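Local coordinates for protein endo-1,3-beta-glucanase, family GH16 (Zobellia galactanivorans, PDB 4BPZ) that probably hydrolyses internal beta-1,3-glucosidic bonds of glucans such as algal laminarin, through the calcium-binding family 16 glycoside hydrolase part of a longer protein, at residues His31-Pro36 / Ser121-Asn126; Gly141-Leu146 / Met198-Asp203; Ala158-Ser163 / Leu206-Lys211. The protein carries 1 engineered substitution. All blocks are in the same frame, centred on the assembly; numbering follows the deposited sequence.

Contact 1: residues His31-Pro36 / Ser121-Asn126; sequences HYQVIP and SNETGN. With BGC (beta-D-glucopyranose), chain C.
Ile35 and Gly125 bring the two backbones within 5.8 Å, CA to CA, where the chain leaving strand 30-32 passes a type II turn from Glu123 to Asn126. Gly125 takes the third turn position with a positive phi (74°), which suits glycine. Its O is the first polar target. His31 NE2 donates to Gly125 O at 2.8 Å, nearly straight (171°), with the acceptor in the ring plane at the imidazole edge. The ring gets there because His31 CG lies anti to the backbone N (chi1 173°). Gln33 is the second donor. Gln33 NE2 donates a hydrogen bond to Glu123 OE2 at 2.8 Å, on its anti side and somewhat out of the carboxylate plane; the two flat groups are nearly coplanar. A weak bond of 3.4 Å runs from Gln33 NE2 to Thr124 O. Water 1 donates to both Ile35 O and Thr124 O. Ile35 CG2 touches Thr124 CG2 at 3.9 Å. The other carboxylate oxygen, Glu123 OE1, accepts from O6 of the bound glucose BGC at 2.7 Å. With an alanine here, Gln33 NE2 and the sugar O6 would probably lose their carboxylate partner, and Arg86 its salt bridge. Arg86 also binds Gln33 OE1 and probably helps position both side chains. Strand 30-32 pairs antiparallel with strand 82-93; His31 and Gln33 have backbone bonds to Asn88 and Arg86. Ile35 packs on Phe75 of strand 63-75.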
loop_
_atom_site.group_PDB
_atom_site.type_symbol
_atom_site.label_atom_id
_atom_site.label_comp_id
_atom_site.label_asym_id
_atom_site.label_seq_id
_atom_site.Cartn_x
_atom_site.Cartn_y
_atom_site.Cartn_z
ATOM N N HIS A 31 11.990 2.483 1.757
ATOM C CA HIS A 31 12.064 3.854 2.298
ATOM C C HIS A 31 10.885 4.060 3.267
ATOM O O HIS A 31 9.763 3.691 2.957
ATOM C CB HIS A 31 11.895 4.805 1.096
ATOM C CG HIS A 31 11.788 6.254 1.485
ATOM N ND1 HIS A 31 12.837 6.988 1.908
ATOM C CD2 HIS A 31 10.682 7.074 1.530
ATOM C CE1 HIS A 31 12.425 8.224 2.193
ATOM N NE2 HIS A 31 11.118 8.305 1.926
ATOM N N TYR A 32 11.151 4.660 4.385
ATOM C CA TYR A 32 10.081 5.014 5.339
ATOM C C TYR A 32 9.560 6.393 5.093
ATOM O O TYR A 32 10.339 7.347 4.929
ATOM C CB TYR A 32 10.593 4.976 6.729
ATOM C CG TYR A 32 10.845 3.606 7.284
ATOM C CD1 TYR A 32 12.028 2.955 7.120
ATOM C CD2 TYR A 32 9.771 2.949 7.938
ATOM C CE1 TYR A 32 12.209 1.645 7.751
ATOM C CE2 TYR A 32 9.899 1.718 8.463
ATOM C CZ TYR A 32 11.094 1.134 8.495
ATOM O OH TYR A 32 11.271 -0.135 9.076
ATOM N N GLN A 33 8.238 6.541 5.175
ATOM C CA GLN A 33 7.641 7.874 5.301
ATOM C C GLN A 33 7.321 8.099 6.722
ATOM O O GLN A 33 6.645 7.307 7.411
ATOM C CB GLN A 33 6.384 7.935 4.442
ATOM C CG GLN A 33 6.715 7.941 2.970
ATOM C CD GLN A 33 5.452 8.161 2.123
ATOM O OE1 GLN A 33 4.708 7.234 1.763
ATOM N NE2 GLN A 33 5.169 9.456 1.794
ATOM N N VAL A 34 7.721 9.268 7.222
ATOM C CA VAL A 34 7.451 9.701 8.591
ATOM C C VAL A 34 6.906 11.108 8.690
ATOM O O VAL A 34 6.260 11.480 9.664
ATOM C CB VAL A 34 8.668 9.558 9.565
ATOM C CG1 VAL A 34 9.265 8.148 9.457
ATOM C CG2 VAL A 34 9.755 10.600 9.298
ATOM N N ILE A 35 7.172 11.946 7.674
ATOM C CA ILE A 35 6.731 13.363 7.697
ATOM C C ILE A 35 5.248 13.397 7.266
ATOM O O ILE A 35 4.931 12.955 6.150
ATOM C CB ILE A 35 7.535 14.215 6.732
ATOM C CG1 ILE A 35 9.027 14.249 7.143
ATOM C CG2 ILE A 35 6.975 15.642 6.692
ATOM C CD1 ILE A 35 9.905 14.740 5.974
ATOM N N PRO A 36 4.335 13.946 8.091
ATOM C CA PRO A 36 2.978 13.953 7.679
ATOM C C PRO A 36 2.823 14.956 6.544
ATOM O O PRO A 36 3.408 16.077 6.560
ATOM C CB PRO A 36 2.210 14.460 8.904
ATOM C CG PRO A 36 3.174 14.413 10.049
ATOM C CD PRO A 36 4.572 14.349 9.468
ATOM N N SER A 121 4.634 11.403 -8.321
ATOM C CA SER A 121 3.744 11.968 -7.313
ATOM C C SER A 121 4.312 13.150 -6.578
ATOM O O SER A 121 3.568 14.040 -6.132
ATOM C CB SER A 121 3.323 10.893 -6.282
ATOM O OG SER A 121 4.453 10.616 -5.447
ATOM N N ASN A 122 5.602 13.112 -6.322
ATOM C CA ASN A 122 6.237 14.085 -5.483
ATOM C C ASN A 122 5.581 14.195 -4.133
ATOM O O ASN A 122 5.554 15.260 -3.517
ATOM C CB ASN A 122 6.421 15.453 -6.209
ATOM C CG ASN A 122 7.287 16.437 -5.437
ATOM O OD1 ASN A 122 8.282 16.033 -4.802
ATOM N ND2 ASN A 122 6.981 17.730 -5.577
ATOM N N GLU A 123 5.058 13.120 -3.584
ATOM C CA GLU A 123 4.486 13.150 -2.272
ATOM C C GLU A 123 5.507 13.531 -1.250
ATOM O O GLU A 123 6.686 13.076 -1.283
ATOM C CB GLU A 123 3.877 11.761 -1.926
ATOM C CG GLU A 123 3.416 11.698 -0.497
ATOM C CD GLU A 123 2.470 10.559 -0.300
ATOM O OE1 GLU A 123 1.256 10.719 -0.634
ATOM O OE2 GLU A 123 2.906 9.439 0.086
ATOM N N THR A 124 5.118 14.358 -0.313
ATOM C CA THR A 124 5.986 14.792 0.744
ATOM C C THR A 124 6.730 13.640 1.417
ATOM O O THR A 124 6.113 12.722 1.857
ATOM C CB THR A 124 5.311 15.765 1.739
ATOM O OG1 THR A 124 4.937 16.914 0.914
ATOM C CG2 THR A 124 6.195 16.095 2.882
ATOM N N GLY A 125 8.061 13.763 1.528
ATOM C CA GLY A 125 8.817 12.755 2.314
ATOM C C GLY A 125 8.951 11.408 1.597
ATOM O O GLY A 125 9.342 10.437 2.257
ATOM N N ASN A 126 8.626 11.330 0.318
ATOM C CA ASN A 126 8.785 10.098 -0.420
ATOM C C ASN A 126 10.225 9.946 -0.944
ATOM O O ASN A 126 11.094 10.746 -0.651
ATOM C CB ASN A 126 7.727 9.929 -1.517
ATOM C CG ASN A 126 8.042 10.616 -2.798
ATOM O OD1 ASN A 126 7.341 10.329 -3.822
ATOM N ND2 ASN A 126 9.033 11.434 -2.865
HETATM C C2 BGC C . -5.948 10.253 -0.369
HETATM C C3 BGC C . -5.469 11.461 -1.112
HETATM C C4 BGC C . -3.896 11.485 -1.166
HETATM C C5 BGC C . -3.373 10.147 -1.746
HETATM C C6 BGC C . -1.868 9.989 -1.683
HETATM C C1 BGC C . -5.294 8.991 -0.991
HETATM O O2 BGC C . -7.344 10.195 -0.462
HETATM O O3 BGC C . -5.909 12.600 -0.375
HETATM O O4 BGC C . -3.377 12.471 -2.051
HETATM O O5 BGC C . -3.893 9.082 -0.903
HETATM O O6 BGC C . -1.347 9.970 -0.373
HETATM O O HOH W 1 6.312 11.452 4.315
HETATM O O HOH W 2 8.960 11.111 5.441
#

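Contact 2: residues Gly141-Leu146 / Met198-Asp203; sequences GSIDIL and MKVFLD. Engineered in segment 141-146: Ser142 (natural residue Glu). With GLC (alpha-D-glucopyranose), chain B.
Val200 packs against Ile143 and Ile145 in the buried layer between two beta strands. The axes of strands 142-144 and 198-202 approach to 9.0 Å and run 23° from parallel. That is face-to-face packing, as in the beta-sandwich jelly roll of family 16, and no direct hydrogen bond crosses it.

Apolar contacts come first. Val200 CG1 lies anti to the backbone N (chi1 175°). The two methyls therefore divide the work. CG1 of Val200 reaches Ile145 CG2 at 4.4 Å, while CG2 of Val200 reaches Ile143 CG2 at 4.3 Å. Ile143 CD1 meets Met198 SD at 3.9 Å, in one of two modelled methionine conformers.

The same valine also covers main-chain oxygens. Val200 CG1 lies 3.3 Å from Ile145 O, and Val200 CG2 lies 3.7 Å from Asp144 O. Asp144 O is buried and has no polar partner in the model. Ile145 O fares better: water 3 donates to it at 2.7 Å and also to Phe201 O, linking the two backbones.

The sugar side belongs to Ser142 and Asp144. Ser142 is engineered and replaces a glutamate. With that glutamate the segment and Glu147 match the family signature Glu-x-Asp-x-x-Glu of the active site. In the conformer given, GLC O1 donates to Asp144 OD2; a second conformer of Asp144 makes the detail uncertain.

Ile145 and Leu146 form a classic beta bulge opposite Ile114, where the chain turns a corner. Strand 142-144 lies between antiparallel strands 110-118 and 155-163. Strand 197-202 lies between 187-193 and 205-211 in the layer behind.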
loop_
_atom_site.group_PDB
_atom_site.type_symbol
_atom_site.label_atom_id
_atom_site.label_comp_id
_atom_site.label_asym_id
_atom_site.label_seq_id
_atom_site.Cartn_x
_atom_site.Cartn_y
_atom_site.Cartn_z
ATOM N N GLY A 141 -1.571 9.015 -10.679
ATOM C CA GLY A 141 -2.151 7.704 -10.712
ATOM C C GLY A 141 -1.870 6.896 -9.453
ATOM O O GLY A 141 -0.822 7.054 -8.778
ATOM N N SER A 142 -2.774 5.969 -9.200
ATOM C CA SER A 142 -2.551 4.991 -8.181
ATOM C C SER A 142 -3.363 3.754 -8.412
ATOM O O SER A 142 -4.464 3.808 -8.992
ATOM C CB SER A 142 -3.148 5.665 -7.039
ATOM O OG SER A 142 -3.038 4.842 -5.882
ATOM N N ILE A 143 -2.775 2.617 -8.042
ATOM C CA ILE A 143 -3.409 1.328 -8.093
ATOM C C ILE A 143 -3.489 0.726 -6.703
ATOM O O ILE A 143 -2.459 0.583 -6.014
ATOM C CB ILE A 143 -2.628 0.385 -8.936
ATOM C CG1 ILE A 143 -2.388 0.967 -10.343
ATOM C CG2 ILE A 143 -3.297 -1.025 -9.063
ATOM C CD1 ILE A 143 -1.442 0.199 -11.214
ATOM N N ASP A 144 -4.695 0.367 -6.264
ATOM C CA ASP A 144 -4.810 -0.401 -5.008
ATOM C C ASP A 144 -4.680 -1.825 -5.454
ATOM O O ASP A 144 -5.379 -2.242 -6.421
ATOM C CB ASP A 144 -6.117 0.040 -4.192
ATOM C CG ASP A 144 -5.943 1.536 -3.788
ATOM O OD1 ASP A 144 -5.190 1.675 -2.589
ATOM O OD2 ASP A 144 -6.745 2.356 -3.997
ATOM N N ILE A 145 -3.750 -2.580 -4.900
ATOM C CA ILE A 145 -3.708 -4.040 -5.033
ATOM C C ILE A 145 -4.524 -4.687 -3.924
ATOM O O ILE A 145 -5.214 -5.672 -4.159
ATOM C CB ILE A 145 -2.259 -4.499 -5.042
ATOM C CG1 ILE A 145 -1.490 -3.773 -6.160
ATOM C CG2 ILE A 145 -2.224 -6.020 -5.176
ATOM C CD1 ILE A 145 -0.013 -4.129 -6.195
ATOM N N LEU A 146 -4.483 -4.136 -2.723
ATOM C CA LEU A 146 -5.300 -4.631 -1.620
ATOM C C LEU A 146 -5.571 -3.488 -0.708
ATOM O O LEU A 146 -4.665 -2.722 -0.319
ATOM C CB LEU A 146 -4.459 -5.690 -0.848
ATOM C CG LEU A 146 -5.030 -6.287 0.460
ATOM C CD1 LEU A 146 -4.771 -5.454 1.664
ATOM C CD2 LEU A 146 -6.508 -6.766 0.257
ATOM N N MET A 198 -4.781 -3.318 -16.538
ATOM C CA MET A 198 -4.351 -3.608 -15.152
ATOM C C MET A 198 -5.348 -4.537 -14.520
ATOM O O MET A 198 -6.550 -4.229 -14.510
ATOM C CB MET A 198 -4.268 -2.344 -14.390
ATOM C CG MET A 198 -3.134 -1.484 -14.902
ATOM S SD MET A 198 -3.339 0.227 -14.648
ATOM C CE MET A 198 -4.765 0.745 -15.638
ATOM N N LYS A 199 -4.861 -5.648 -14.005
ATOM C CA LYS A 199 -5.704 -6.682 -13.429
ATOM C C LYS A 199 -5.260 -6.897 -11.985
ATOM O O LYS A 199 -4.064 -7.107 -11.752
ATOM C CB LYS A 199 -5.545 -7.994 -14.162
ATOM C CG LYS A 199 -5.909 -7.943 -15.647
ATOM C CD LYS A 199 -5.596 -9.273 -16.322
ATOM C CE LYS A 199 -5.771 -9.264 -17.811
ATOM N NZ LYS A 199 -5.586 -10.604 -18.372
ATOM N N VAL A 200 -6.191 -6.837 -11.034
ATOM C CA VAL A 200 -5.882 -7.093 -9.607
ATOM C C VAL A 200 -6.578 -8.350 -9.222
ATOM O O VAL A 200 -7.779 -8.546 -9.467
ATOM C CB VAL A 200 -6.306 -5.917 -8.726
ATOM C CG1 VAL A 200 -6.101 -6.248 -7.271
ATOM C CG2 VAL A 200 -5.580 -4.669 -9.170
ATOM N N PHE A 201 -5.814 -9.263 -8.593
ATOM C CA PHE A 201 -6.323 -10.557 -8.181
ATOM C C PHE A 201 -6.162 -10.754 -6.684
ATOM O O PHE A 201 -5.227 -10.256 -6.035
ATOM C CB PHE A 201 -5.455 -11.664 -8.848
ATOM C CG PHE A 201 -5.631 -11.734 -10.334
ATOM C CD1 PHE A 201 -6.554 -12.598 -10.914
ATOM C CD2 PHE A 201 -4.747 -11.029 -11.151
ATOM C CE1 PHE A 201 -6.653 -12.670 -12.328
ATOM C CE2 PHE A 201 -4.848 -11.115 -12.546
ATOM C CZ PHE A 201 -5.819 -11.863 -13.081
ATOM N N LEU A 202 -7.053 -11.594 -6.142
ATOM C CA LEU A 202 -6.920 -12.219 -4.822
ATOM C C LEU A 202 -6.776 -13.685 -5.118
ATOM O O LEU A 202 -7.730 -14.303 -5.645
ATOM C CB LEU A 202 -8.155 -12.003 -3.979
ATOM C CG LEU A 202 -8.152 -12.853 -2.670
ATOM C CD1 LEU A 202 -6.982 -12.513 -1.805
ATOM C CD2 LEU A 202 -9.464 -12.606 -1.905
ATOM N N ASP A 203 -5.588 -14.256 -4.899
ATOM C CA ASP A 203 -5.291 -15.609 -5.325
ATOM C C ASP A 203 -5.621 -15.666 -6.862
ATOM O O ASP A 203 -5.040 -14.916 -7.620
ATOM C CB ASP A 203 -5.994 -16.627 -4.413
ATOM C CG ASP A 203 -5.466 -16.517 -2.989
ATOM O OD1 ASP A 203 -4.253 -16.323 -2.794
ATOM O OD2 ASP A 203 -6.250 -16.781 -2.099
HETATM C C1 GLC B . -6.127 4.541 -1.962
HETATM C C2 GLC B . -6.507 5.998 -1.530
HETATM C C3 GLC B . -5.340 6.528 -0.683
HETATM C C4 GLC B . -5.062 5.632 0.444
HETATM C C5 GLC B . -4.582 4.353 -0.197
HETATM C C6 GLC B . -4.215 3.271 0.793
HETATM O O1 GLC B . -5.192 4.501 -3.019
HETATM O O2 GLC B . -6.722 6.731 -2.709
HETATM O O3 GLC B . -5.694 7.887 -0.184
HETATM O O4 GLC B . -4.059 6.211 1.301
HETATM O O5 GLC B . -5.669 3.820 -0.986
HETATM O O6 GLC B . -5.315 2.906 1.619
HETATM O O HOH W 3 -6.023 -8.274 -4.119
#

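Contact 3: residues Ala158-Ser163 / Leu206-Lys211; sequences AHFHWS and LVYELK. With GLC (alpha-D-glucopyranose), chain B.
Phe160 and Leu210 form the centre of this contact, between strands 158-163 and 206-211. The strand axes come within 6.9 Å and run 22° from parallel. The strands lie in facing layers, with no hydrogen bond across.

Two CH-pi contacts come from Leu210. Leu210 CB sits 4.0 Å from the centroid of the Phe160 ring, nearly straight above it (11° off the normal). The two side chains slide past each other in opposite directions. Leu210 CD2 lies over a face of the Trp162 six-membered ring, 4.1 Å from its centroid. One leucine thus serves two aromatic faces. Trp162 CG lies between its backbone N and carbonyl carbon (chi1 76°), and this torsion turns the six-membered ring toward Leu210 CD2. Trp162 NE1 is hydrogen-bonded to Asp164 OD1, and Tyr218 packs edge-to-face with the indole.

Other carbon contacts fill the rest. Phe160 CE1 meets Tyr208 CD2 at 3.8 Å, with the side chains at an oblique angle. Ala158 CB is only 3.4 Å from Val207 CG1, tighter than usual for two carbons. Ala158 CB also touches Tyr208 CB at 4.4 Å. A classic beta bulge opposite Val200 lets Val207 and Tyr208, neighbours in sequence, both point at strand 158-163.

The sugar contact is of another kind. His161, between Phe160 and Trp162, turns to the glucose instead. O2 of GLC stands 3.3 Å above the His161 ring plane, over its centre.

Strand 155-163 is therefore two-sided. Ala158, Phe160 and Trp162 face the other layer, while His161 looks into the glycan pocket. With no hydrogen bond between the two segments, this part of the interface rests on burial of apolar carbon and on CH-pi contacts.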
loop_
_atom_site.group_PDB
_atom_site.type_symbol
_atom_site.label_atom_id
_atom_site.label_comp_id
_atom_site.label_asym_id
_atom_site.label_seq_id
_atom_site.Cartn_x
_atom_site.Cartn_y
_atom_site.Cartn_z
ATOM N N ALA A 158 -10.071 -3.667 -4.352
ATOM C CA ALA A 158 -9.040 -3.301 -5.400
ATOM C C ALA A 158 -9.654 -2.054 -5.977
ATOM O O ALA A 158 -10.764 -1.985 -6.309
ATOM C CB ALA A 158 -8.980 -4.369 -6.522
ATOM N N HIS A 159 -8.892 -1.011 -6.165
ATOM C CA HIS A 159 -9.410 0.270 -6.644
ATOM C C HIS A 159 -8.430 1.264 -7.242
ATOM O O HIS A 159 -7.405 1.507 -6.675
ATOM C CB HIS A 159 -9.777 1.021 -5.464
ATOM C CG HIS A 159 -11.071 1.594 -5.579
ATOM N ND1 HIS A 159 -11.359 2.859 -5.942
ATOM C CD2 HIS A 159 -12.275 0.973 -5.324
ATOM C CE1 HIS A 159 -12.727 3.003 -5.886
ATOM N NE2 HIS A 159 -13.253 1.895 -5.484
ATOM N N PHE A 160 -8.755 1.844 -8.346
ATOM C CA PHE A 160 -7.908 2.728 -9.111
ATOM C C PHE A 160 -8.308 4.157 -8.885
ATOM O O PHE A 160 -9.524 4.444 -8.850
ATOM C CB PHE A 160 -8.036 2.354 -10.627
ATOM C CG PHE A 160 -7.596 0.973 -10.954
ATOM C CD1 PHE A 160 -8.407 -0.148 -10.813
ATOM C CD2 PHE A 160 -6.243 0.758 -11.393
ATOM C CE1 PHE A 160 -7.933 -1.427 -11.094
ATOM C CE2 PHE A 160 -5.809 -0.497 -11.685
ATOM C CZ PHE A 160 -6.621 -1.609 -11.538
ATOM N N HIS A 161 -7.335 5.019 -8.787
ATOM C CA HIS A 161 -7.578 6.474 -8.597
ATOM C C HIS A 161 -6.691 7.222 -9.550
ATOM O O HIS A 161 -5.446 7.016 -9.516
ATOM C CB HIS A 161 -7.267 6.923 -7.178
ATOM C CG HIS A 161 -7.994 6.211 -6.087
ATOM N ND1 HIS A 161 -7.695 4.953 -5.587
ATOM C CD2 HIS A 161 -9.162 6.568 -5.485
ATOM C CE1 HIS A 161 -8.604 4.636 -4.644
ATOM N NE2 HIS A 161 -9.463 5.603 -4.580
ATOM N N TRP A 162 -7.256 8.087 -10.397
ATOM C CA TRP A 162 -6.439 8.790 -11.359
ATOM C C TRP A 162 -7.197 9.938 -11.915
ATOM O O TRP A 162 -8.424 10.069 -11.732
ATOM C CB TRP A 162 -5.955 7.904 -12.486
ATOM C CG TRP A 162 -6.951 7.567 -13.530
ATOM C CD1 TRP A 162 -7.015 8.168 -14.816
ATOM C CD2 TRP A 162 -8.018 6.581 -13.492
ATOM N NE1 TRP A 162 -7.985 7.559 -15.529
ATOM C CE2 TRP A 162 -8.618 6.566 -14.817
ATOM C CE3 TRP A 162 -8.480 5.714 -12.524
ATOM C CZ2 TRP A 162 -9.742 5.803 -15.124
ATOM C CZ3 TRP A 162 -9.581 4.904 -12.802
ATOM C CH2 TRP A 162 -10.245 5.003 -14.112
ATOM N N SER A 163 -6.517 10.875 -12.533
ATOM C CA SER A 163 -7.173 11.821 -13.443
ATOM C C SER A 163 -6.621 11.596 -14.828
ATOM O O SER A 163 -5.453 11.222 -14.983
ATOM C CB SER A 163 -7.066 13.277 -13.002
ATOM O OG SER A 163 -5.747 13.680 -12.766
ATOM N N LEU A 206 -10.242 -12.640 -10.032
ATOM C CA LEU A 206 -10.090 -11.259 -10.459
ATOM C C LEU A 206 -10.951 -10.369 -9.600
ATOM O O LEU A 206 -12.156 -10.576 -9.480
ATOM C CB LEU A 206 -10.472 -11.166 -11.929
ATOM C CG LEU A 206 -10.307 -9.728 -12.494
ATOM C CD1 LEU A 206 -8.847 -9.397 -12.754
ATOM C CD2 LEU A 206 -11.127 -9.578 -13.809
ATOM N N VAL A 207 -10.329 -9.355 -8.994
ATOM C CA VAL A 207 -11.085 -8.365 -8.243
ATOM C C VAL A 207 -11.541 -7.257 -9.160
ATOM O O VAL A 207 -12.713 -6.834 -9.119
ATOM C CB VAL A 207 -10.259 -7.826 -7.046
ATOM C CG1 VAL A 207 -11.127 -6.956 -6.211
ATOM C CG2 VAL A 207 -9.703 -8.978 -6.213
ATOM N N TYR A 208 -10.653 -6.780 -10.005
ATOM C CA TYR A 208 -11.037 -5.752 -10.982
ATOM C C TYR A 208 -9.990 -5.748 -12.109
ATOM O O TYR A 208 -8.800 -5.959 -11.854
ATOM C CB TYR A 208 -11.117 -4.344 -10.338
ATOM C CG TYR A 208 -11.985 -3.390 -11.111
ATOM C CD1 TYR A 208 -13.372 -3.406 -10.962
ATOM C CD2 TYR A 208 -11.442 -2.482 -12.024
ATOM C CE1 TYR A 208 -14.179 -2.559 -11.706
ATOM C CE2 TYR A 208 -12.219 -1.596 -12.775
ATOM C CZ TYR A 208 -13.634 -1.622 -12.580
ATOM O OH TYR A 208 -14.426 -0.761 -13.241
ATOM N N GLU A 209 -10.438 -5.451 -13.307
ATOM C CA GLU A 209 -9.586 -5.136 -14.433
ATOM C C GLU A 209 -9.992 -3.858 -15.064
ATOM O O GLU A 209 -11.156 -3.696 -15.461
ATOM C CB GLU A 209 -9.650 -6.297 -15.458
ATOM C CG GLU A 209 -8.996 -5.977 -16.785
ATOM C CD GLU A 209 -8.978 -7.134 -17.717
ATOM O OE1 GLU A 209 -9.284 -8.275 -17.332
ATOM O OE2 GLU A 209 -8.609 -6.940 -18.903
ATOM N N LEU A 210 -9.021 -2.979 -15.245
ATOM C CA LEU A 210 -9.190 -1.682 -15.875
ATOM C C LEU A 210 -8.405 -1.623 -17.133
ATOM O O LEU A 210 -7.190 -1.902 -17.125
ATOM C CB LEU A 210 -8.713 -0.586 -14.914
ATOM C CG LEU A 210 -8.812 0.844 -15.505
ATOM C CD1 LEU A 210 -10.258 1.251 -15.899
ATOM C CD2 LEU A 210 -8.237 1.822 -14.493
ATOM N N LYS A 211 -9.045 -1.329 -18.243
ATOM C CA LYS A 211 -8.353 -1.106 -19.506
ATOM C C LYS A 211 -7.378 0.043 -19.402
ATOM O O LYS A 211 -7.693 1.085 -18.849
ATOM C CB LYS A 211 -9.428 -0.839 -20.579
ATOM C CG LYS A 211 -8.842 -0.595 -21.927
ATOM C CD LYS A 211 -9.980 -0.315 -22.914
ATOM C CE LYS A 211 -9.435 0.019 -24.265
ATOM N NZ LYS A 211 -8.701 -1.158 -24.825
HETATM C C1 GLC B . -6.127 4.541 -1.962
HETATM C C2 GLC B . -6.507 5.998 -1.530
HETATM C C3 GLC B . -5.340 6.528 -0.683
HETATM C C4 GLC B . -5.062 5.632 0.444
HETATM C C5 GLC B . -4.582 4.353 -0.197
HETATM C C6 GLC B . -4.215 3.271 0.793
HETATM O O1 GLC B . -5.192 4.501 -3.019
HETATM O O2 GLC B . -6.722 6.731 -2.709
HETATM O O3 GLC B . -5.694 7.887 -0.184
HETATM O O4 GLC B . -4.059 6.211 1.301
HETATM O O5 GLC B . -5.669 3.820 -0.986
HETATM O O6 GLC B . -5.315 2.906 1.619
#

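In the fold
Contact 1 closes before the other two open along the chain. Contacts 2 and 3 then cross, their segments alternating. Contacts 1 and 2 lie on opposite sides of the chain's centre, with their own centres about 22 Å apart; the centre of contact 3 is about 24 Å from that of contact 1. Contacts 2 and 3 are only about 6 Å apart, centre to centre. Strands 142-144 and 155-163 are neighbours, as are 197-202 and 205-211, so the two contacts are adjacent parts of one interlayer core. Val200 also packs on Ala158. All three contacts contribute pocket residues: contact 1 borders the glycan with a loop, whereas contacts 2 and 3 back its strand-built wall.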